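Local coordinates for protein serpin (Taeniopygia guttata, PDB 5HGC) that binds cortisol in a steroid pocket and belongs to the serpin family, many members of which inhibit serine proteases, at residues A[292-295]-A[296-300]; A[284-287]-A[288-292]; A[104-107]-A[108-111]; A[112-115]-A[116-120]. All coordinates share one frame; numbering follows the deposited sequence.

Contact 1: A[292-295]-A[296-300]; sequences GIVD and VFTNQ. Unlike the reference sequence in segment 296-300: Asn-299 (reference Ser).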
loop_
_atom_site.group_PDB
_atom_site.type_symbol
_atom_site.label_atom_id
_atom_site.label_comp_id
_atom_site.label_asym_id
_atom_site.label_seq_id
_atom_site.Cartn_x
_atom_site.Cartn_y
_atom_site.Cartn_z
ATOM N N GLY A 292 -14.203 0.348 12.270
ATOM C CA GLY A 292 -15.624 0.647 12.192
ATOM C C GLY A 292 -16.348 0.055 10.991
ATOM O O GLY A 292 -17.473 0.484 10.685
ATOM N N ILE A 293 -15.721 -0.909 10.308
ATOM C CA ILE A 293 -16.363 -1.563 9.159
ATOM C C ILE A 293 -16.768 -2.941 9.655
ATOM O O ILE A 293 -15.919 -3.842 9.781
ATOM C CB ILE A 293 -15.459 -1.678 7.910
ATOM C CG1 ILE A 293 -14.862 -0.334 7.507
ATOM C CG2 ILE A 293 -16.272 -2.199 6.737
ATOM C CD1 ILE A 293 -13.703 -0.468 6.531
ATOM N N VAL A 294 -18.072 -3.102 9.922
ATOM C CA VAL A 294 -18.565 -4.215 10.739
ATOM C C VAL A 294 -19.544 -5.108 9.999
ATOM O O VAL A 294 -19.275 -6.303 9.844
ATOM C CB VAL A 294 -19.202 -3.710 12.081
ATOM C CG1 VAL A 294 -19.926 -4.841 12.845
ATOM C CG2 VAL A 294 -18.141 -3.031 12.961
ATOM N N ASP A 295 -20.670 -4.515 9.585
ATOM C CA ASP A 295 -21.824 -5.224 9.031
ATOM C C ASP A 295 -21.510 -6.001 7.779
ATOM O O ASP A 295 -22.120 -7.034 7.550
ATOM C CB ASP A 295 -22.935 -4.245 8.662
ATOM C CG ASP A 295 -23.485 -3.467 9.860
ATOM O OD1 ASP A 295 -23.037 -3.697 11.030
ATOM O OD2 ASP A 295 -24.381 -2.608 9.599
ATOM N N VAL A 296 -20.571 -5.491 6.969
ATOM C CA VAL A 296 -20.165 -6.127 5.720
ATOM C C VAL A 296 -19.621 -7.533 5.950
ATOM O O VAL A 296 -19.691 -8.402 5.068
ATOM C CB VAL A 296 -19.157 -5.249 4.917
ATOM C CG1 VAL A 296 -17.741 -5.346 5.461
ATOM C CG2 VAL A 296 -19.195 -5.619 3.440
ATOM N N PHE A 297 -19.072 -7.749 7.136
ATOM C CA PHE A 297 -18.520 -9.059 7.458
ATOM C C PHE A 297 -19.545 -10.017 8.114
ATOM O O PHE A 297 -19.298 -11.216 8.246
ATOM C CB PHE A 297 -17.255 -8.890 8.281
ATOM C CG PHE A 297 -16.200 -8.073 7.598
ATOM C CD1 PHE A 297 -15.511 -8.580 6.494
ATOM C CD2 PHE A 297 -15.869 -6.797 8.079
ATOM C CE1 PHE A 297 -14.516 -7.837 5.898
ATOM C CE2 PHE A 297 -14.868 -6.047 7.487
ATOM C CZ PHE A 297 -14.194 -6.571 6.394
ATOM N N THR A 298 -20.710 -9.486 8.460
ATOM C CA THR A 298 -21.661 -10.221 9.262
ATOM C C THR A 298 -22.909 -10.544 8.451
ATOM O O THR A 298 -23.090 -10.092 7.297
ATOM C CB THR A 298 -22.050 -9.432 10.551
ATOM O OG1 THR A 298 -22.830 -8.274 10.226
ATOM C CG2 THR A 298 -20.823 -8.985 11.349
ATOM N N ASN A 299 -23.790 -11.304 9.082
ATOM C CA ASN A 299 -25.051 -11.656 8.468
ATOM C C ASN A 299 -25.993 -10.483 8.438
ATOM O O ASN A 299 -27.109 -10.587 7.955
ATOM C CB ASN A 299 -25.655 -12.910 9.121
ATOM C CG ASN A 299 -25.092 -14.202 8.538
ATOM O OD1 ASN A 299 -24.338 -14.197 7.554
ATOM N ND2 ASN A 299 -25.459 -15.323 9.143
ATOM N N GLN A 300 -25.522 -9.334 8.881
ATOM C CA GLN A 300 -26.356 -8.153 8.802
ATOM C C GLN A 300 -25.949 -7.323 7.582
ATOM O O GLN A 300 -26.531 -6.260 7.358
ATOM C CB GLN A 300 -26.336 -7.331 10.117
ATOM C CG GLN A 300 -26.991 -8.024 11.323
ATOM C CD GLN A 300 -26.057 -9.052 12.010
ATOM O OE1 GLN A 300 -25.001 -8.685 12.556
ATOM N NE2 GLN A 300 -26.441 -10.348 11.974
#
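Three polar groups surround Thr-298 OG1: Asp-295 O, Gln-300 N and Gln-300 OE1. Thr-298 OG1 lies 3.0 Å from Asp-295 O and accepts the N-H of Gln-300, with Gln-300 N at 3.2 Å, closing an ST turn; Gln-300 OE1 is a second possible acceptor for the one hydroxyl proton. With chi1 at 69°, OG1 stands between the backbone N and carbonyl carbon of its own residue, facing back over the turn. A valine in its place would probably leave the Gln-300 N-H without this acceptor and free the Gln-300 backbone to shift.

The turn itself is a short 3-10 segment in the loop joining helix 285-290 to helix 304-307 of the serpin fold: Phe-297 N bonds to Val-294 O (3.1 Å) and Thr-298 N to Asp-295 O (3.0 Å). On its buried side, Val-296 packs on Leu-303 and Val-314, and Ile-293 on Ile-61. Val-296 CG1 rests over the centre of the Phe-297 ring and meets Ile-293 CG2 at 3.7 Å, the two side chains running alongside one another. Ile-293 O approaches that ring at its edge, in plane, 3.4 Å from Phe-297 CE2. Gln-60 OE1, from helix 55-64, accepts the N-H groups of Val-294 and Asp-295.

Contact 2: A[284-287]-A[288-292]; sequences ISNT and LRKMG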
loop_
_atom_site.group_PDB
_atom_site.type_symbol
_atom_site.label_atom_id
_atom_site.label_comp_id
_atom_site.label_asym_id
_atom_site.label_seq_id
_atom_site.Cartn_x
_atom_site.Cartn_y
_atom_site.Cartn_z
ATOM N N ILE A 284 -7.518 -8.960 6.437
ATOM C CA ILE A 284 -7.607 -7.623 7.062
ATOM C C ILE A 284 -8.947 -7.253 7.729
ATOM O O ILE A 284 -9.149 -6.090 8.120
ATOM C CB ILE A 284 -7.180 -6.505 6.070
ATOM C CG1 ILE A 284 -7.983 -6.561 4.757
ATOM C CG2 ILE A 284 -5.668 -6.542 5.787
ATOM C CD1 ILE A 284 -7.875 -5.273 3.931
ATOM N N SER A 285 -9.840 -8.242 7.857
ATOM C CA SER A 285 -11.136 -8.110 8.524
ATOM C C SER A 285 -11.105 -7.471 9.905
ATOM O O SER A 285 -11.826 -6.490 10.105
ATOM C CB SER A 285 -11.792 -9.472 8.664
ATOM O OG SER A 285 -12.294 -9.881 7.424
ATOM N N ASN A 286 -10.309 -8.016 10.848
ATOM C CA ASN A 286 -10.282 -7.507 12.232
ATOM C C ASN A 286 -9.965 -6.053 12.236
ATOM O O ASN A 286 -10.592 -5.274 12.998
ATOM C CB ASN A 286 -9.155 -8.096 13.074
ATOM C CG ASN A 286 -9.192 -9.575 13.163
ATOM O OD1 ASN A 286 -10.152 -10.232 12.746
ATOM N ND2 ASN A 286 -8.119 -10.129 13.704
ATOM N N THR A 287 -8.947 -5.720 11.414
ATOM C CA THR A 287 -8.350 -4.406 11.375
ATOM C C THR A 287 -9.449 -3.474 10.933
ATOM O O THR A 287 -9.690 -2.462 11.590
ATOM C CB THR A 287 -7.150 -4.355 10.416
ATOM O OG1 THR A 287 -6.252 -5.438 10.697
ATOM C CG2 THR A 287 -6.430 -3.038 10.550
ATOM N N LEU A 288 -10.165 -3.852 9.867
ATOM C CA LEU A 288 -11.249 -3.017 9.376
ATOM C C LEU A 288 -12.443 -3.005 10.331
ATOM O O LEU A 288 -13.113 -1.972 10.450
ATOM C CB LEU A 288 -11.652 -3.396 7.941
ATOM C CG LEU A 288 -10.483 -3.398 6.946
ATOM C CD1 LEU A 288 -10.978 -4.054 5.694
ATOM C CD2 LEU A 288 -9.857 -2.038 6.639
ATOM N N ARG A 289 -12.721 -4.132 11.001
ATOM C CA ARG A 289 -13.760 -4.158 12.059
ATOM C C ARG A 289 -13.428 -3.102 13.120
ATOM O O ARG A 289 -14.263 -2.217 13.410
ATOM C CB ARG A 289 -13.920 -5.534 12.684
ATOM C CG ARG A 289 -14.946 -6.430 12.021
ATOM C CD ARG A 289 -15.124 -7.742 12.796
ATOM N NE ARG A 289 -13.967 -8.658 12.678
ATOM C CZ ARG A 289 -13.872 -9.705 11.839
ATOM N NH1 ARG A 289 -12.756 -10.458 11.833
ATOM N NH2 ARG A 289 -14.878 -10.009 11.004
ATOM N N LYS A 290 -12.182 -3.150 13.623
ATOM C CA LYS A 290 -11.681 -2.161 14.573
ATOM C C LYS A 290 -11.778 -0.765 14.000
ATOM O O LYS A 290 -11.910 0.174 14.760
ATOM C CB LYS A 290 -10.254 -2.452 15.020
ATOM C CG LYS A 290 -10.164 -3.565 16.023
ATOM C CD LYS A 290 -8.802 -4.249 16.009
ATOM C CE LYS A 290 -8.860 -5.557 16.804
ATOM N NZ LYS A 290 -7.983 -6.667 16.309
ATOM N N MET A 291 -11.724 -0.588 12.681
ATOM C CA MET A 291 -11.848 0.782 12.148
ATOM C C MET A 291 -13.269 1.218 11.890
ATOM O O MET A 291 -13.511 2.327 11.373
ATOM C CB MET A 291 -10.994 0.978 10.935
ATOM C CG MET A 291 -9.537 0.951 11.324
ATOM S SD MET A 291 -8.551 0.906 9.841
ATOM C CE MET A 291 -8.909 2.588 9.236
ATOM N N GLY A 292 -14.203 0.348 12.270
ATOM C CA GLY A 292 -15.624 0.647 12.192
ATOM C C GLY A 292 -16.348 0.055 10.991
ATOM O O GLY A 292 -17.473 0.484 10.685
#
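Leu-288, Arg-289 and Lys-290 each bond back four residues, to Ile-284 O, Ser-285 O and Asn-286 O, while at the helix end the bond from Met-291 N to Thr-287 O is weak. On the buried side, Ile-284 CD1 meets Leu-288 CD1 at 3.8 Å, the two chains crossing at a slant. Leu-288 CG also lies 3.2 Å from Ile-284 O, and the rest of its isobutyl group packs against Phe-46, Ile-293 and Phe-297, a setting that suits a branched aliphatic chain. Cutting this residue back to alanine would probably open a gap among those neighbours and leave Ile-284 CD1 without this partner.

Asn-286, Arg-289 and Lys-290 form the exposed, polar side. Arg-289 bends at chi3 (-71°), which folds its guanidinium back along the helix: NH1 donates to Asn-286 OD1 at 2.8 Å, with the acceptor in the guanidinium plane and the donor in the amide carbonyl plane, although the two planes are turned 40° apart. One face of the same guanidinium rests on buried Ser-285, whose CB is 3.5 Å from Arg-289 NH1. The hydroxyl of that serine is engaged by Glu-283 OE2. The aliphatic part of Lys-290 runs alongside Asn-286 O, with Lys-290 CG 3.5 Å from it. Toward helix 12-29, Met-291 CG lies against Thr-287 O while its side chain touches Phe-18 and Gln-21.

Gly-292 N donates to Arg-289 O at 2.8 Å, and Ile-293 N probably bonds to Leu-288 O; at phi 100° a CB on Gly-292 would collide with Met-291 O, so glycine suits the Schellman motif ending this short amphipathic helix.

Contact 3: A[104-107]-A[108-111]; sequences FVTA and ALAL. Unlike the reference sequence in segment 104-107: Ala-107 (reference Glu). Unlike the reference sequence in segment 108-111: Ala-108 (reference Lys), Ala-110 (reference Lys).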
loop_
_atom_site.group_PDB
_atom_site.type_symbol
_atom_site.label_atom_id
_atom_site.label_comp_id
_atom_site.label_asym_id
_atom_site.label_seq_id
_atom_site.Cartn_x
_atom_site.Cartn_y
_atom_site.Cartn_z
ATOM N N PHE A 104 -14.063 -13.466 -5.635
ATOM C CA PHE A 104 -14.356 -14.867 -5.879
ATOM C C PHE A 104 -15.623 -15.187 -5.095
ATOM O O PHE A 104 -15.620 -15.114 -3.845
ATOM C CB PHE A 104 -13.151 -15.716 -5.485
ATOM C CG PHE A 104 -11.932 -15.384 -6.278
ATOM C CD1 PHE A 104 -11.034 -14.341 -5.845
ATOM C CD2 PHE A 104 -11.656 -16.075 -7.497
ATOM C CE1 PHE A 104 -9.889 -14.027 -6.620
ATOM C CE2 PHE A 104 -10.504 -15.779 -8.253
ATOM C CZ PHE A 104 -9.629 -14.749 -7.816
ATOM N N VAL A 105 -16.723 -15.402 -5.819
ATOM C CA VAL A 105 -18.059 -15.497 -5.180
ATOM C C VAL A 105 -18.523 -16.942 -5.359
ATOM O O VAL A 105 -18.319 -17.550 -6.446
ATOM C CB VAL A 105 -19.111 -14.515 -5.776
ATOM C CG1 VAL A 105 -20.467 -14.550 -5.015
ATOM C CG2 VAL A 105 -18.590 -13.090 -5.713
ATOM N N THR A 106 -19.116 -17.511 -4.300
ATOM C CA THR A 106 -19.691 -18.857 -4.395
ATOM C C THR A 106 -20.641 -18.982 -5.583
ATOM O O THR A 106 -21.477 -18.091 -5.827
ATOM C CB THR A 106 -20.405 -19.284 -3.116
ATOM O OG1 THR A 106 -21.136 -20.473 -3.389
ATOM C CG2 THR A 106 -21.362 -18.228 -2.613
ATOM N N ALA A 107 -20.468 -20.064 -6.337
ATOM C CA ALA A 107 -21.392 -20.440 -7.407
ATOM C C ALA A 107 -22.863 -20.492 -6.940
ATOM O O ALA A 107 -23.773 -20.291 -7.729
ATOM C CB ALA A 107 -20.947 -21.754 -8.039
ATOM N N ALA A 108 -23.059 -20.682 -5.637
ATOM C CA ALA A 108 -24.371 -20.741 -5.017
ATOM C C ALA A 108 -25.113 -19.386 -4.880
ATOM O O ALA A 108 -26.208 -19.310 -4.265
ATOM C CB ALA A 108 -24.234 -21.408 -3.662
ATOM N N LEU A 109 -24.507 -18.314 -5.381
ATOM C CA LEU A 109 -25.135 -17.005 -5.275
ATOM C C LEU A 109 -25.260 -16.350 -6.641
ATOM O O LEU A 109 -24.457 -16.625 -7.557
ATOM C CB LEU A 109 -24.357 -16.090 -4.333
ATOM C CG LEU A 109 -24.537 -16.294 -2.829
ATOM C CD1 LEU A 109 -23.609 -15.323 -2.123
ATOM C CD2 LEU A 109 -25.975 -16.148 -2.308
ATOM N N ALA A 110 -26.255 -15.472 -6.763
ATOM C CA ALA A 110 -26.517 -14.726 -8.009
ATOM C C ALA A 110 -25.558 -13.552 -8.099
ATOM O O ALA A 110 -25.118 -13.035 -7.073
ATOM C CB ALA A 110 -27.956 -14.222 -8.006
ATOM N N LEU A 111 -25.263 -13.120 -9.324
ATOM C CA LEU A 111 -24.658 -11.801 -9.554
ATOM C C LEU A 111 -25.453 -10.866 -10.484
ATOM O O LEU A 111 -26.012 -11.305 -11.521
ATOM C CB LEU A 111 -23.217 -11.960 -9.978
ATOM C CG LEU A 111 -22.431 -11.725 -8.709
ATOM C CD1 LEU A 111 -21.612 -12.934 -8.353
ATOM C CD2 LEU A 111 -21.611 -10.461 -8.911
#
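Thr-106 supplies both acceptors that tie the end of its strand to the turn beyond. Its carbonyl O takes the N-H of Leu-109, Thr-106 O to Leu-109 N being 3.1 Å, and closes a type I beta turn from Thr-106 to Leu-109. Its hydroxyl OG1 accepts from Ala-108 N at 3.0 Å with a fairly straight bond (155°), which is the ST-turn pattern laid over the beta turn. Thus the N-H groups of Ala-108 and Leu-109 are both satisfied by one residue. The chi1 of 169° turns OG1 away from the Thr-106 N and toward the turn, and puts Thr-106 CG2 against Leu-109, 3.7 Å from Leu-109 CD1. Threonine suits the place because its two branches do different work, one polar and one apolar.

Across the turn, from the strand before it to the chain after it, Val-105 and Leu-111 reach toward each other tip to tip, Leu-111 CD1 coming 3.9 Å from Val-105 CG1. Val-105 CG1 also approaches Leu-109 CB, at 4.2 Å. Ala-107, Ala-108 and Ala-110 differ from the reference sequence, which has Glu, Lys and Lys there, so their small side chains say little about the natural surface.

Other backbone bonds join Val-105 to Phe-128 and Thr-130, Ala-107 to Thr-130, and Thr-106 to Val-166, just before strand 167-176. Leu-109 packs on Val-166 and Leu-312. The turn leaves strand 100-106, which runs parallel to strand 126-130 and antiparallel to strand 167-176, and leads into helix 113-123.

Contact 4: A[112-115]-A[116-120]; sequences LRKF and LDDAK. With BDG (2,6-diamino-2,6-dideoxy-alpha-D-glucopyranose), chain F.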
loop_
_atom_site.group_PDB
_atom_site.type_symbol
_atom_site.label_atom_id
_atom_site.label_comp_id
_atom_site.label_asym_id
_atom_site.label_seq_id
_atom_site.Cartn_x
_atom_site.Cartn_y
_atom_site.Cartn_z
ATOM N N LEU A 112 -25.549 -9.608 -10.091
ATOM C CA LEU A 112 -26.233 -8.646 -10.887
ATOM C C LEU A 112 -25.282 -8.092 -11.961
ATOM O O LEU A 112 -24.135 -7.694 -11.667
ATOM C CB LEU A 112 -26.747 -7.520 -10.015
ATOM C CG LEU A 112 -28.016 -7.638 -9.197
ATOM C CD1 LEU A 112 -28.271 -6.336 -8.464
ATOM C CD2 LEU A 112 -29.230 -7.944 -10.043
ATOM N N ARG A 113 -25.780 -8.027 -13.188
ATOM C CA ARG A 113 -25.084 -7.368 -14.245
ATOM C C ARG A 113 -24.715 -5.923 -13.891
ATOM O O ARG A 113 -23.618 -5.449 -14.273
ATOM C CB ARG A 113 -25.941 -7.369 -15.510
ATOM C CG ARG A 113 -25.365 -6.547 -16.676
ATOM C CD ARG A 113 -24.036 -7.126 -17.177
ATOM N NE ARG A 113 -24.234 -8.430 -17.800
ATOM C CZ ARG A 113 -23.271 -9.334 -18.063
ATOM N NH1 ARG A 113 -22.000 -9.089 -17.757
ATOM N NH2 ARG A 113 -23.609 -10.515 -18.634
ATOM N N LYS A 114 -25.607 -5.244 -13.144
ATOM C CA LYS A 114 -25.433 -3.835 -12.831
ATOM C C LYS A 114 -24.147 -3.716 -12.001
ATOM O O LYS A 114 -23.296 -2.888 -12.298
ATOM C CB LYS A 114 -26.647 -3.353 -12.061
ATOM C CG LYS A 114 -26.462 -2.142 -11.157
ATOM C CD LYS A 114 -27.694 -2.047 -10.270
ATOM C CE LYS A 114 -27.786 -0.713 -9.520
ATOM N NZ LYS A 114 -27.936 0.452 -10.463
ATOM N N PHE A 115 -23.978 -4.596 -11.006
ATOM C CA PHE A 115 -22.779 -4.528 -10.182
ATOM C C PHE A 115 -21.510 -4.900 -10.983
ATOM O O PHE A 115 -20.466 -4.223 -10.891
ATOM C CB PHE A 115 -22.883 -5.411 -8.947
ATOM C CG PHE A 115 -21.636 -5.407 -8.134
ATOM C CD1 PHE A 115 -21.324 -4.334 -7.361
ATOM C CD2 PHE A 115 -20.738 -6.442 -8.209
ATOM C CE1 PHE A 115 -20.150 -4.293 -6.640
ATOM C CE2 PHE A 115 -19.551 -6.412 -7.479
ATOM C CZ PHE A 115 -19.265 -5.342 -6.662
ATOM N N LEU A 116 -21.590 -5.972 -11.757
ATOM C CA LEU A 116 -20.432 -6.342 -12.556
ATOM C C LEU A 116 -19.995 -5.230 -13.526
ATOM O O LEU A 116 -18.810 -5.066 -13.707
ATOM C CB LEU A 116 -20.670 -7.615 -13.321
ATOM C CG LEU A 116 -20.964 -8.803 -12.407
ATOM C CD1 LEU A 116 -21.423 -9.984 -13.256
ATOM C CD2 LEU A 116 -19.745 -9.198 -11.610
ATOM N N ASP A 117 -20.944 -4.469 -14.113
ATOM C CA ASP A 117 -20.622 -3.446 -15.122
ATOM C C ASP A 117 -20.062 -2.218 -14.376
ATOM O O ASP A 117 -19.027 -1.733 -14.713
ATOM C CB ASP A 117 -21.860 -3.079 -15.949
ATOM C CG ASP A 117 -22.158 -4.072 -17.120
ATOM O OD1 ASP A 117 -21.340 -4.990 -17.437
ATOM O OD2 ASP A 117 -23.238 -3.907 -17.780
ATOM N N ASP A 118 -20.746 -1.753 -13.341
ATOM C CA ASP A 118 -20.333 -0.612 -12.565
ATOM C C ASP A 118 -18.949 -0.818 -11.986
ATOM O O ASP A 118 -18.075 0.062 -12.092
ATOM C CB ASP A 118 -21.345 -0.429 -11.461
ATOM C CG ASP A 118 -22.684 0.170 -11.983
ATOM O OD1 ASP A 118 -22.765 0.477 -13.214
ATOM O OD2 ASP A 118 -23.630 0.366 -11.170
ATOM N N ALA A 119 -18.716 -2.019 -11.440
ATOM C CA ALA A 119 -17.471 -2.284 -10.787
ATOM C C ALA A 119 -16.373 -2.510 -11.826
ATOM O O ALA A 119 -15.205 -2.247 -11.520
ATOM C CB ALA A 119 -17.593 -3.449 -9.794
ATOM N N LYS A 120 -16.704 -2.976 -13.032
ATOM C CA LYS A 120 -15.681 -3.079 -14.039
ATOM C C LYS A 120 -15.308 -1.666 -14.539
ATOM O O LYS A 120 -14.116 -1.322 -14.667
ATOM C CB LYS A 120 -16.114 -3.951 -15.204
ATOM C CG LYS A 120 -15.098 -3.943 -16.353
ATOM C CD LYS A 120 -15.164 -5.211 -17.161
ATOM C CE LYS A 120 -14.044 -6.178 -16.756
ATOM N NZ LYS A 120 -12.739 -5.881 -17.432
HETATM C C5 BDG F . -22.698 6.280 -8.005
HETATM O O5 BDG F . -22.991 5.140 -7.137
HETATM C C1 BDG F . -23.952 4.123 -7.601
HETATM O O1 BDG F . -23.985 2.975 -6.704
HETATM C C2 BDG F . -23.822 3.775 -9.134
HETATM N N2 BDG F . -24.048 2.362 -9.421
HETATM C C3 BDG F . -22.543 4.374 -9.818
HETATM O O3 BDG F . -22.437 4.066 -11.245
HETATM C C4 BDG F . -22.447 5.904 -9.492
HETATM O O4 BDG F . -21.225 6.529 -9.895
HETATM C C6 BDG F . -23.788 7.378 -7.965
HETATM N N6 BDG F . -24.326 7.607 -6.631
HETATM O O HOH W 1 -20.394 -7.479 -16.980
#
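Phe-115 and Ala-119 meet on the buried side of helix 113-123, which links the parallel strands 100-106 and 126-130 in a beta-alpha-beta crossover of the serpin fold. The apolar contact is a CH-pi interaction: Ala-119 CB sits over one face of the Phe-115 ring, 4.2 Å from its centroid and set toward the rim. Placing CG opposite the backbone N (chi1 177°) turns the ring so that one face meets that methyl. The small alanine leaves room for the ring, and Leu-51 and Leu-125 touch both residues.

Regular backbone bonds hold the frame, from Leu-116 N to Leu-112 O, the N-cap residue, through to Ala-119 N and Phe-115 O.

The charged pairs lie on the outer side and do not form direct salt bridges. Arg-113, bent at chi2 and chi3, lays CD across the Asp-117 carboxylate, 3.4 Å from Asp-117 OD2, while Arg-113 NH1 remains 4.2 Å from Asp-117 OD1. A water lies between them, 2.7 Å from Asp-117 OD1, although its distance to NH1 is doubtfully short. Lys-114 NZ, 4.4 Å from Asp-118 OD2, instead makes a salt bridge with a sulfate, probably from the crystallisation liquor.

Asp-118 completes the bound diamino-sugar site with Leu-51, Glu-74, Lys-75 and His-78. Asp-118 OD2 accepts a hydrogen bond from the sugar's N2 at 2.7 Å.

How the contacts relate
The four contacts form two consecutive pairs. Contacts 1 and 2 share Gly-292: the loop continues from the helix end, and the Phe-297 ring of contact 1 packs back on Ser-285 of contact 2. Contact 3 runs straight into contact 4, where Leu-111 CD2 touches Leu-116 CD2. Contact 3 is a surface turn held by one backbone and one hydroxyl bond with small apolar contacts; the other three are partly buried, with apolar inner sides. The helical contacts 2 and 4 rely on regular backbone bonds and polar outer sides, and contact 4 alone takes part in a ligand site. Contacts 1 and 3 do not touch, their centres about 19 Å apart.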